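Local coordinates for protein putative laminarinase (Phanerochaete chrysosporium, PDB 2W39) that probably hydrolyses beta-glucans such as laminarin and lichenin, as a secreted family 16 glycoside hydrolase of a white-rot fungus, at residues A[52-57]-A[72-77]. Numbering follows the deposited sequence. Where two conformers were deposited one is given.
With NAG (2-acetamido-2-deoxy-beta-D-glucopyranose), chain C.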
# COMPACT_ATOMS: atom_id res chain seq x y z
N LEU A 52 -2.37 1.75 15.34
CA LEU A 52 -1.08 2.15 14.81
C LEU A 52 -1.32 3.38 13.95
O LEU A 52 -2.10 3.32 12.98
CB LEU A 52 -0.46 1.04 13.97
CG LEU A 52 0.84 1.39 13.26
CD1 LEU A 52 1.99 1.47 14.23
CD2 LEU A 52 1.15 0.41 12.10
N ILE A 53 -0.65 4.47 14.29
CA ILE A 53 -0.63 5.66 13.44
C ILE A 53 0.75 5.82 12.82
O ILE A 53 1.77 5.72 13.53
CB ILE A 53 -0.94 6.95 14.25
CG1 ILE A 53 -2.26 6.87 15.02
CG2 ILE A 53 -0.83 8.21 13.37
CD1 ILE A 53 -3.42 6.65 14.15
N LEU A 54 0.77 6.04 11.51
CA LEU A 54 2.00 6.35 10.77
C LEU A 54 1.69 7.64 10.04
O LEU A 54 0.76 7.68 9.25
CB LEU A 54 2.31 5.26 9.72
CG LEU A 54 2.41 3.83 10.26
CD1 LEU A 54 2.50 2.85 9.10
CD2 LEU A 54 3.60 3.67 11.24
N ARG A 55 2.45 8.70 10.31
CA ARG A 55 2.08 10.03 9.82
C ARG A 55 3.26 10.83 9.30
O ARG A 55 4.42 10.56 9.63
CB ARG A 55 1.35 10.84 10.91
CG ARG A 55 2.17 11.03 12.19
CD ARG A 55 1.74 12.22 13.06
NE ARG A 55 0.37 12.13 13.57
CZ ARG A 55 -0.02 11.54 14.70
NH1 ARG A 55 -1.31 11.60 14.99
NH2 ARG A 55 0.81 10.87 15.53
N ALA A 56 2.93 11.83 8.48
CA ALA A 56 3.86 12.88 8.08
C ALA A 56 4.02 13.93 9.15
O ALA A 56 3.09 14.21 9.91
CB ALA A 56 3.29 13.56 6.85
N ASP A 57 5.18 14.56 9.18
CA ASP A 57 5.35 15.82 9.91
C ASP A 57 4.34 16.84 9.37
O ASP A 57 4.26 17.07 8.15
CB ASP A 57 6.80 16.27 9.70
CG ASP A 57 7.11 17.66 10.26
OD1 ASP A 57 6.30 18.58 10.07
OD2 ASP A 57 8.22 17.80 10.83
N VAL A 72 7.49 7.99 7.35
CA VAL A 72 7.94 6.66 7.71
C VAL A 72 7.63 5.64 6.62
O VAL A 72 6.64 5.77 5.88
CB VAL A 72 7.36 6.19 9.08
CG1 VAL A 72 7.81 7.12 10.22
CG2 VAL A 72 5.85 6.07 9.04
N ARG A 73 8.47 4.61 6.58
CA ARG A 73 8.34 3.45 5.71
C ARG A 73 8.69 2.25 6.58
O ARG A 73 9.85 2.07 6.96
CB ARG A 73 9.30 3.59 4.53
CG ARG A 73 9.41 2.33 3.65
CD ARG A 73 10.07 2.65 2.35
NE ARG A 73 10.51 1.45 1.64
CZ ARG A 73 10.65 1.37 0.31
NH1 ARG A 73 10.25 2.35 -0.48
NH2 ARG A 73 11.14 0.25 -0.22
N ILE A 74 7.68 1.48 6.95
CA ILE A 74 7.90 0.34 7.83
C ILE A 74 7.86 -0.95 7.04
O ILE A 74 7.12 -1.07 6.07
CB ILE A 74 6.92 0.34 9.05
CG1 ILE A 74 5.44 0.06 8.68
CG2 ILE A 74 7.08 1.63 9.88
CD1 ILE A 74 4.57 -0.28 9.88
N ARG A 75 8.67 -1.91 7.46
CA ARG A 75 8.85 -3.14 6.72
C ARG A 75 8.81 -4.32 7.69
O ARG A 75 9.52 -4.33 8.72
CB ARG A 75 10.21 -3.12 6.02
CG ARG A 75 10.47 -4.37 5.18
CD ARG A 75 11.83 -4.35 4.54
NE ARG A 75 12.90 -4.55 5.52
CZ ARG A 75 14.20 -4.52 5.22
NH1 ARG A 75 14.59 -4.25 3.99
NH2 ARG A 75 15.10 -4.76 6.17
N SER A 76 8.01 -5.33 7.38
CA SER A 76 7.97 -6.52 8.25
C SER A 76 9.35 -7.16 8.31
O SER A 76 10.06 -7.23 7.32
CB SER A 76 6.93 -7.54 7.79
OG SER A 76 7.24 -8.08 6.51
N ILE A 77 9.71 -7.67 9.48
CA ILE A 77 10.96 -8.42 9.61
C ILE A 77 10.82 -9.76 8.86
O ILE A 77 11.73 -10.18 8.15
CB ILE A 77 11.35 -8.59 11.09
CG1 ILE A 77 11.74 -7.22 11.68
CG2 ILE A 77 12.51 -9.59 11.24
CD1 ILE A 77 11.83 -7.20 13.19
C1 NAG C . 0.92 11.48 19.33
C2 NAG C . 0.29 12.46 20.33
C3 NAG C . -1.12 12.02 20.75
C4 NAG C . -1.97 11.58 19.57
C5 NAG C . -1.20 10.54 18.75
C6 NAG C . -2.03 10.01 17.58
C7 NAG C . 1.58 13.63 22.11
C8 NAG C . 2.34 13.41 23.39
N2 NAG C . 1.12 12.52 21.53
O3 NAG C . -1.79 13.06 21.44
O4 NAG C . -3.18 11.02 20.05
O5 NAG C . -0.00 11.16 18.29
O6 NAG C . -2.33 11.04 16.66
O7 NAG C . 1.41 14.77 21.68
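Leu-54 faces Val-72 and Ile-74 across the two sheets and touches both, with different parts of its side chain. Its CB sits 3.7 Å from CG2 of Val-72, the two side chains crossing at about a right angle, and its CD2 approaches the same methyl. The other branch, CD1, turns to Ile-74 and comes within 3.8 Å of that residue's CD1 while also brushing its CG1. With chi1 at 69°, Ile-74 tucks CG1 between its own backbone N and carbonyl carbon, and the extended chi2 then carries CD1 out to the leucines. Ile-74 CD1 also meets CD2 of Leu-52 tip to tip at 4.1 Å.

These residues join strand 51-55 of one sheet to strand 69-76 of the other, in the interior of the beta-sandwich of family 16 enzymes. Ile-249 and Thr-45 also pack on Leu-54, and His-20 and Phe-18 on Ile-74.

On the far side of strand 51-55, Arg-55 points away from Val-72. In the conformer described, CG2 of Ile-53 lies over one guanidinium face and NH2 reaches the N-acetylglucosamine attached to Asn-43, though this sugar contact is doubtful in detail. Arg-73, facing away from the core, binds a glucose O6 and pairs with Glu-21 and Glu-107. The side chains of the two segments thus meet through apolar contacts alone, while Arg-73 on one side turns to the bound sugar and Arg-55 on the other to the glycan.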